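Side-chain contacts in sugar ABC transporter (Sugar-binding protein) (PDB 4YO7), which binds myo-inositol and probably delivers it, as the solute-binding component, to a sugar ABC transporter: residues A[68-73]-A[78-83]; A[121-124]-A[128-131]; A[288-293]-A[305-310]. All blocks are in the same frame, centred on the assembly; numbering follows the deposited sequence.

Contact 1: residues A[68-73]-A[78-83]; sequences EEAANY and FIFSDA
Ala70 presses its methyl group squarely onto one face of the Phe78 ring. Its CB lies 3.5 Å from the centroid of the Phe78 ring and only 10° off the ring normal, a CH-pi contact over the centre of the face. All six ring carbons lie at similar distances from it; Phe78 CD1 to Ala70 CB is 3.6 Å. Phe80 meets the same methyl differently. Its CZ comes to 4.1 Å from Ala70 CB, with the methyl near the ring plane, at the edge. One small side chain thus touches the face of one phenylalanine and the rim of the other. Both rings have CG anti to their own carbonyl carbon (chi1 -70° in Phe78, -78° in Phe80). Lying two residues apart on the strand, they both swing toward the end of the helix. An alanine in place of Phe78 would remove the ring that covers the methyl of Ala70, and is likely to open a gap beside it. The chain makes a type I turn from Ala70 to Tyr73. Tyr73 OH donates to Glu69 OE2 at 2.8 Å, using the anti lone pair of that oxygen. Asn72 ND2 adds a weak bond to the same oxygen, Glu69 OE2, at 3.4 Å. The contact closes a beta-alpha-beta unit, joining the C-terminal end of helix 57-70 to strand 76-82. Phe78 also touches Ile48 of strand 46-52 and Val292 of helix 284-299, while Phe80 packs on Val50 and on Gln63, Met66 and Lys67 of helix 57-70.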
loop_
_atom_site.group_PDB
_atom_site.type_symbol
_atom_site.label_atom_id
_atom_site.label_comp_id
_atom_site.label_asym_id
_atom_site.label_seq_id
_atom_site.Cartn_x
_atom_site.Cartn_y
_atom_site.Cartn_z
ATOM N N GLU A 68 -7.369 -10.685 13.496
ATOM C CA GLU A 68 -7.649 -12.117 13.434
ATOM C C GLU A 68 -6.457 -12.943 13.921
ATOM O O GLU A 68 -6.620 -13.920 14.674
ATOM C CB GLU A 68 -8.015 -12.528 12.005
ATOM C CG GLU A 68 -9.433 -12.192 11.587
ATOM C CD GLU A 68 -10.402 -13.362 11.717
ATOM O OE1 GLU A 68 -9.961 -14.504 11.975
ATOM O OE2 GLU A 68 -11.617 -13.130 11.552
ATOM N N GLU A 69 -5.254 -12.558 13.508
ATOM C CA GLU A 69 -4.058 -13.282 13.923
ATOM C C GLU A 69 -3.789 -13.080 15.418
ATOM O O GLU A 69 -3.394 -14.014 16.109
ATOM C CB GLU A 69 -2.863 -12.855 13.083
ATOM C CG GLU A 69 -1.568 -13.572 13.416
ATOM C CD GLU A 69 -1.606 -15.055 13.155
ATOM O OE1 GLU A 69 -2.236 -15.482 12.163
ATOM O OE2 GLU A 69 -0.977 -15.801 13.939
ATOM N N ALA A 70 -4.038 -11.875 15.916
ATOM C CA ALA A 70 -3.755 -11.536 17.319
ATOM C C ALA A 70 -4.574 -12.417 18.283
ATOM O O ALA A 70 -4.143 -12.690 19.400
ATOM C CB ALA A 70 -4.051 -10.085 17.558
ATOM N N ALA A 71 -5.745 -12.853 17.829
ATOM C CA ALA A 71 -6.619 -13.711 18.620
ATOM C C ALA A 71 -6.002 -15.085 18.897
ATOM O O ALA A 71 -6.469 -15.804 19.771
ATOM C CB ALA A 71 -7.959 -13.878 17.919
ATOM N N ASN A 72 -4.940 -15.438 18.181
ATOM C CA ASN A 72 -4.266 -16.711 18.384
ATOM C C ASN A 72 -3.317 -16.719 19.583
ATOM O O ASN A 72 -2.757 -17.761 19.916
ATOM C CB ASN A 72 -3.487 -17.096 17.132
ATOM C CG ASN A 72 -4.402 -17.456 15.970
ATOM O OD1 ASN A 72 -5.453 -18.063 16.167
ATOM N ND2 ASN A 72 -4.009 -17.088 14.761
ATOM N N TYR A 73 -3.139 -15.566 20.234
ATOM C CA TYR A 73 -2.151 -15.423 21.295
ATOM C C TYR A 73 -2.752 -14.929 22.609
ATOM O O TYR A 73 -2.720 -13.738 22.892
ATOM C CB TYR A 73 -1.046 -14.455 20.845
ATOM C CG TYR A 73 -0.454 -14.850 19.532
ATOM C CD1 TYR A 73 0.535 -15.813 19.461
ATOM C CD2 TYR A 73 -0.928 -14.313 18.354
ATOM C CE1 TYR A 73 1.067 -16.207 18.249
ATOM C CE2 TYR A 73 -0.415 -14.693 17.145
ATOM C CZ TYR A 73 0.590 -15.634 17.088
ATOM O OH TYR A 73 1.095 -16.014 15.869
ATOM N N PHE A 78 -3.274 -6.838 22.767
ATOM C CA PHE A 78 -2.919 -5.921 21.668
ATOM C C PHE A 78 -3.635 -4.588 21.799
ATOM O O PHE A 78 -4.811 -4.540 22.143
ATOM C CB PHE A 78 -3.253 -6.549 20.311
ATOM C CG PHE A 78 -2.359 -7.698 19.951
ATOM C CD1 PHE A 78 -2.506 -8.923 20.566
ATOM C CD2 PHE A 78 -1.364 -7.545 19.010
ATOM C CE1 PHE A 78 -1.678 -9.970 20.241
ATOM C CE2 PHE A 78 -0.539 -8.601 18.684
ATOM C CZ PHE A 78 -0.704 -9.801 19.295
ATOM N N ILE A 79 -2.917 -3.496 21.545
ATOM C CA ILE A 79 -3.521 -2.168 21.495
ATOM C C ILE A 79 -3.513 -1.743 20.045
ATOM O O ILE A 79 -2.458 -1.464 19.495
ATOM C CB ILE A 79 -2.758 -1.131 22.336
ATOM C CG1 ILE A 79 -2.657 -1.592 23.795
ATOM C CG2 ILE A 79 -3.453 0.221 22.279
ATOM C CD1 ILE A 79 -1.625 -0.814 24.578
ATOM N N PHE A 80 -4.692 -1.728 19.421
ATOM C CA PHE A 80 -4.814 -1.370 18.000
ATOM C C PHE A 80 -5.239 0.081 17.877
ATOM O O PHE A 80 -6.411 0.412 18.052
ATOM C CB PHE A 80 -5.812 -2.287 17.277
ATOM C CG PHE A 80 -5.244 -3.628 16.938
ATOM C CD1 PHE A 80 -5.607 -4.748 17.670
ATOM C CD2 PHE A 80 -4.298 -3.764 15.915
ATOM C CE1 PHE A 80 -5.074 -5.982 17.374
ATOM C CE2 PHE A 80 -3.756 -5.018 15.624
ATOM C CZ PHE A 80 -4.159 -6.120 16.366
ATOM N N SER A 81 -4.278 0.936 17.556
ATOM C CA SER A 81 -4.494 2.371 17.450
ATOM C C SER A 81 -4.439 2.831 15.997
ATOM O O SER A 81 -3.808 2.197 15.158
ATOM C CB SER A 81 -3.432 3.141 18.253
ATOM O OG SER A 81 -3.507 2.783 19.630
ATOM N N ASP A 82 -5.113 3.939 15.734
ATOM C CA ASP A 82 -5.283 4.506 14.397
ATOM C C ASP A 82 -4.788 5.954 14.442
ATOM O O ASP A 82 -5.310 6.763 15.202
ATOM C CB ASP A 82 -6.769 4.433 13.999
ATOM C CG ASP A 82 -7.089 5.092 12.673
ATOM O OD1 ASP A 82 -6.199 5.587 11.953
ATOM O OD2 ASP A 82 -8.294 5.078 12.336
ATOM N N ALA A 83 -3.774 6.266 13.645
ATOM C CA ALA A 83 -3.179 7.602 13.650
ATOM C C ALA A 83 -4.000 8.626 12.880
ATOM O O ALA A 83 -3.717 9.812 12.975
ATOM C CB ALA A 83 -1.778 7.557 13.087
#

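Contact 2: residues A[121-124]-A[128-131]; sequences MVND and PIII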
loop_
_atom_site.group_PDB
_atom_site.type_symbol
_atom_site.label_atom_id
_atom_site.label_comp_id
_atom_site.label_asym_id
_atom_site.label_seq_id
_atom_site.Cartn_x
_atom_site.Cartn_y
_atom_site.Cartn_z
HETATM N N MSE A 121 13.376 6.693 18.403
HETATM C CA MSE A 121 12.847 6.745 19.754
HETATM C C MSE A 121 12.602 5.352 20.332
HETATM O O MSE A 121 12.953 5.083 21.495
HETATM C CB MSE A 121 11.554 7.569 19.739
HETATM C CG MSE A 121 10.931 7.769 21.058
HETATM SE SE MSE A 121 9.446 9.028 20.888
HETATM C CE MSE A 121 8.301 8.224 19.559
ATOM N N VAL A 122 12.016 4.463 19.525
ATOM C CA VAL A 122 11.684 3.142 19.994
ATOM C C VAL A 122 12.994 2.362 20.156
ATOM O O VAL A 122 13.151 1.647 21.126
ATOM C CB VAL A 122 10.676 2.433 19.055
ATOM C CG1 VAL A 122 10.368 1.025 19.516
ATOM C CG2 VAL A 122 9.415 3.221 19.021
ATOM N N ASN A 123 13.925 2.504 19.218
ATOM C CA ASN A 123 15.244 1.871 19.391
ATOM C C ASN A 123 15.925 2.318 20.699
ATOM O O ASN A 123 16.472 1.489 21.443
ATOM C CB ASN A 123 16.177 2.173 18.238
ATOM C CG ASN A 123 15.862 1.386 16.975
ATOM O OD1 ASN A 123 15.236 0.321 17.005
ATOM N ND2 ASN A 123 16.334 1.902 15.864
ATOM N N ASP A 124 15.894 3.619 20.985
ATOM C CA ASP A 124 16.499 4.129 22.226
ATOM C C ASP A 124 15.815 3.529 23.438
ATOM O O ASP A 124 16.464 3.337 24.450
ATOM C CB ASP A 124 16.438 5.658 22.312
ATOM C CG ASP A 124 17.445 6.344 21.397
ATOM O OD1 ASP A 124 18.399 5.686 20.941
ATOM O OD2 ASP A 124 17.279 7.550 21.151
ATOM N N PRO A 128 11.484 -3.747 20.572
ATOM C CA PRO A 128 11.436 -4.076 19.135
ATOM C C PRO A 128 10.359 -3.317 18.374
ATOM O O PRO A 128 9.245 -3.154 18.850
ATOM C CB PRO A 128 11.130 -5.574 19.105
ATOM C CG PRO A 128 11.295 -6.078 20.488
ATOM C CD PRO A 128 11.324 -4.930 21.442
ATOM N N ILE A 129 10.692 -2.883 17.167
ATOM C CA ILE A 129 9.723 -2.184 16.325
ATOM C C ILE A 129 9.666 -2.832 14.935
ATOM O O ILE A 129 10.679 -2.956 14.215
ATOM C CB ILE A 129 10.039 -0.697 16.228
ATOM C CG1 ILE A 129 8.997 -0.024 15.292
ATOM C CG2 ILE A 129 11.488 -0.431 15.830
ATOM C CD1 ILE A 129 8.866 1.403 15.477
ATOM N N ILE A 130 8.462 -3.264 14.604
ATOM C CA ILE A 130 8.170 -3.910 13.342
ATOM C C ILE A 130 7.498 -2.862 12.469
ATOM O O ILE A 130 6.512 -2.265 12.883
ATOM C CB ILE A 130 7.212 -5.122 13.513
ATOM C CG1 ILE A 130 7.742 -6.183 14.514
ATOM C CG2 ILE A 130 6.864 -5.753 12.151
ATOM C CD1 ILE A 130 9.224 -6.373 14.632
ATOM N N ILE A 131 8.016 -2.643 11.267
ATOM C CA ILE A 131 7.397 -1.712 10.306
ATOM C C ILE A 131 6.557 -2.521 9.314
ATOM O O ILE A 131 7.024 -3.482 8.713
ATOM C CB ILE A 131 8.456 -0.879 9.570
ATOM C CG1 ILE A 131 9.290 -0.056 10.569
ATOM C CG2 ILE A 131 7.816 0.005 8.471
ATOM C CD1 ILE A 131 8.545 0.988 11.331
#
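The amide of Asn123 is the flat group that meets Ile129. The methyl CG2 of Ile129 stands to one side of the amide plane, beyond the oxygen, with Asn123 OD1 4.0 Å from Ile129 CG2. The two side chains cross at about a right angle. At the other end of the amide, Asn123 ND2 bonds to the backbone oxygen of Gln141. That bond is likely to fix which end of the amide turns to the isoleucine. Pro128 points its CB away from the helix and adds little.

Most of the contact is aliphatic and is made by Val122 and Ile129. Val122 has CG1 anti to the backbone N (chi1 178°), which carries this methyl down to the strand. Val122 CG1 reaches Ile129 CB at 3.7 Å, and the same methyl lies 4.1 Å from Ile129 CG2. The other methyl, Val122 CG2, meets the far end of the chain, Ile129 CD1, at 4.0 Å. Ile129 has CG1 anti to its nitrogen (chi1 179°) and an extended tip, which puts CD1 beside CB and CG2 of Val122, while its own CG2 remains beside CG1 of the valine. The valine and isoleucine side chains cross obliquely. Both branches of each side chain are therefore used.

The segments belong to the beta-alpha-beta unit formed by strand 104-107, helix 112-125 and strand 129-132. Val122 also touches Val94 of helix 87-100 and Ile105 of strand 104-107. Ile129 touches Val107.

Chemically, the join between helix and strand rests on the fit of buried hydrocarbon branches. It has little directional character. Polar pairing is kept to the side, where the amide of Asn123 is held by Gln141.

Contact 3: residues A[288-293]-A[305-310]; sequences GATSVK and EDAMIP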
loop_
_atom_site.group_PDB
_atom_site.type_symbol
_atom_site.label_atom_id
_atom_site.label_comp_id
_atom_site.label_asym_id
_atom_site.label_seq_id
_atom_site.Cartn_x
_atom_site.Cartn_y
_atom_site.Cartn_z
ATOM N N GLY A 288 -0.650 -8.307 7.266
ATOM C CA GLY A 288 -1.183 -8.131 8.602
ATOM C C GLY A 288 -0.882 -9.303 9.526
ATOM O O GLY A 288 -0.380 -9.097 10.631
ATOM N N ALA A 289 -1.140 -10.534 9.077
ATOM C CA ALA A 289 -0.877 -11.720 9.902
ATOM C C ALA A 289 0.598 -11.860 10.189
ATOM O O ALA A 289 0.992 -12.140 11.321
ATOM C CB ALA A 289 -1.386 -12.977 9.229
ATOM N N THR A 290 1.424 -11.628 9.177
ATOM C CA THR A 290 2.860 -11.792 9.367
ATOM C C THR A 290 3.435 -10.733 10.303
ATOM O O THR A 290 4.319 -11.040 11.126
ATOM C CB THR A 290 3.610 -11.781 8.015
ATOM O OG1 THR A 290 3.098 -12.827 7.177
ATOM C CG2 THR A 290 5.083 -12.041 8.218
ATOM N N SER A 291 2.937 -9.501 10.223
ATOM C CA SER A 291 3.410 -8.451 11.132
ATOM C C SER A 291 3.156 -8.848 12.588
ATOM O O SER A 291 4.008 -8.680 13.450
ATOM C CB SER A 291 2.718 -7.115 10.835
ATOM O OG SER A 291 3.119 -6.613 9.584
ATOM N N VAL A 292 1.965 -9.371 12.847
ATOM C CA VAL A 292 1.639 -9.841 14.185
ATOM C C VAL A 292 2.535 -11.010 14.623
ATOM O O VAL A 292 3.033 -11.025 15.758
ATOM C CB VAL A 292 0.155 -10.240 14.290
ATOM C CG1 VAL A 292 -0.138 -10.926 15.613
ATOM C CG2 VAL A 292 -0.680 -8.994 14.184
ATOM N N LYS A 293 2.755 -11.971 13.736
ATOM C CA LYS A 293 3.587 -13.113 14.069
ATOM C C LYS A 293 5.017 -12.692 14.411
ATOM O O LYS A 293 5.623 -13.204 15.358
ATOM C CB LYS A 293 3.593 -14.130 12.915
ATOM C CG LYS A 293 2.282 -14.824 12.701
ATOM C CD LYS A 293 2.368 -15.726 11.460
ATOM C CE LYS A 293 1.028 -16.252 11.002
ATOM N NZ LYS A 293 0.574 -17.407 11.814
ATOM N N GLU A 305 13.267 -11.444 11.379
ATOM C CA GLU A 305 13.786 -10.998 10.110
ATOM C C GLU A 305 12.659 -10.438 9.266
ATOM O O GLU A 305 11.472 -10.634 9.569
ATOM C CB GLU A 305 14.476 -12.151 9.393
ATOM C CG GLU A 305 13.558 -13.314 9.123
ATOM C CD GLU A 305 14.293 -14.507 8.533
ATOM O OE1 GLU A 305 15.341 -14.891 9.096
ATOM O OE2 GLU A 305 13.827 -15.056 7.507
ATOM N N ASP A 306 13.047 -9.740 8.216
ATOM C CA ASP A 306 12.072 -9.164 7.280
ATOM C C ASP A 306 11.212 -10.229 6.616
ATOM O O ASP A 306 11.639 -11.368 6.415
ATOM C CB ASP A 306 12.763 -8.392 6.182
ATOM C CG ASP A 306 13.558 -7.195 6.682
ATOM O OD1 ASP A 306 13.408 -6.780 7.846
ATOM O OD2 ASP A 306 14.314 -6.645 5.856
ATOM N N ALA A 307 10.015 -9.833 6.215
ATOM C CA ALA A 307 9.178 -10.654 5.360
ATOM C C ALA A 307 8.730 -9.827 4.170
ATOM O O ALA A 307 7.900 -8.945 4.310
ATOM C CB ALA A 307 8.003 -11.169 6.131
HETATM N N MSE A 308 9.316 -10.105 3.011
HETATM C CA MSE A 308 8.973 -9.422 1.768
HETATM C C MSE A 308 8.030 -10.297 0.987
HETATM O O MSE A 308 8.426 -11.346 0.486
HETATM C CB MSE A 308 10.202 -9.150 0.913
HETATM C CG MSE A 308 11.261 -8.340 1.548
HETATM SE SE MSE A 308 10.563 -6.605 2.089
HETATM C CE MSE A 308 9.674 -6.046 0.532
ATOM N N ILE A 309 6.783 -9.870 0.883
ATOM C CA ILE A 309 5.774 -10.663 0.219
ATOM C C ILE A 309 5.635 -10.167 -1.219
ATOM O O ILE A 309 5.533 -8.961 -1.444
ATOM C CB ILE A 309 4.432 -10.565 0.966
ATOM C CG1 ILE A 309 4.650 -10.942 2.442
ATOM C CG2 ILE A 309 3.392 -11.452 0.287
ATOM C CD1 ILE A 309 3.450 -10.711 3.352
ATOM N N PRO A 310 5.641 -11.089 -2.202
ATOM C CA PRO A 310 5.621 -10.622 -3.588
ATOM C C PRO A 310 4.320 -9.958 -3.991
ATOM O O PRO A 310 3.253 -10.326 -3.523
ATOM C CB PRO A 310 5.810 -11.901 -4.411
ATOM C CG PRO A 310 6.330 -12.905 -3.478
ATOM C CD PRO A 310 5.822 -12.552 -2.114
#
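Thr290 has OG1 anti to its carbonyl carbon (chi1 -58°), which puts the methyl CG2 anti to the backbone N and brings it to Ala307. Thr290 CG2 and Ala307 CB meet methyl to methyl at 3.7 Å. In this rotamer Thr290 OG1 bonds to the backbone oxygen of Gly286, one turn earlier in the helix. The hydroxyl is thus satisfied within its own helix, and the methyl is left to face the strand. Ile309 approaches from farther along the chain. Its chain is extended at the tip (chi2 172°), and Ile309 CD1 comes to 4.4 Å from Thr290 OG1, a loose contact.

The two segments lie in the same lobe of the two-lobed periplasmic-binding-protein fold. Strand 307-308 is an outermost strand of the six-stranded parallel sheet, in the order 2-1-3-4-5-6. Helix 284-299 packs against that sheet. Ala307 and Ile309, two residues apart, both direct their side chains toward the helix, whereas Met308 between them makes no contact with 288-293 and packs on Phe145 and Glu149.

Through its backbone Ala307 pairs with Phe145 and Gly147 of strand 144-147, and Ile309 pairs with Gly147, while Val146 of the same strand touches the side chain of Thr290.

Overall arrangement
All three contacts reach the same six-stranded sheet. Contacts 1 and 2 close two of its beta-alpha-beta units. Their centres are about 17 Å apart, and they do not touch. Helix 284-299, which supplies one side of contact 3, makes the connection. Toward contact 1, Lys293 NZ forms a salt bridge with Glu69 OE2 at 3.1 Å, and Tyr73 OH packs against Lys293 CG. Toward contact 2 the touch is slight, Ile130 CG2 to Ser291 O at 4.3 Å. None of the contacts forms part of the inositol pocket. Contact 3 comes within about 11 Å of the ligand, measured from the side chain of Ile309.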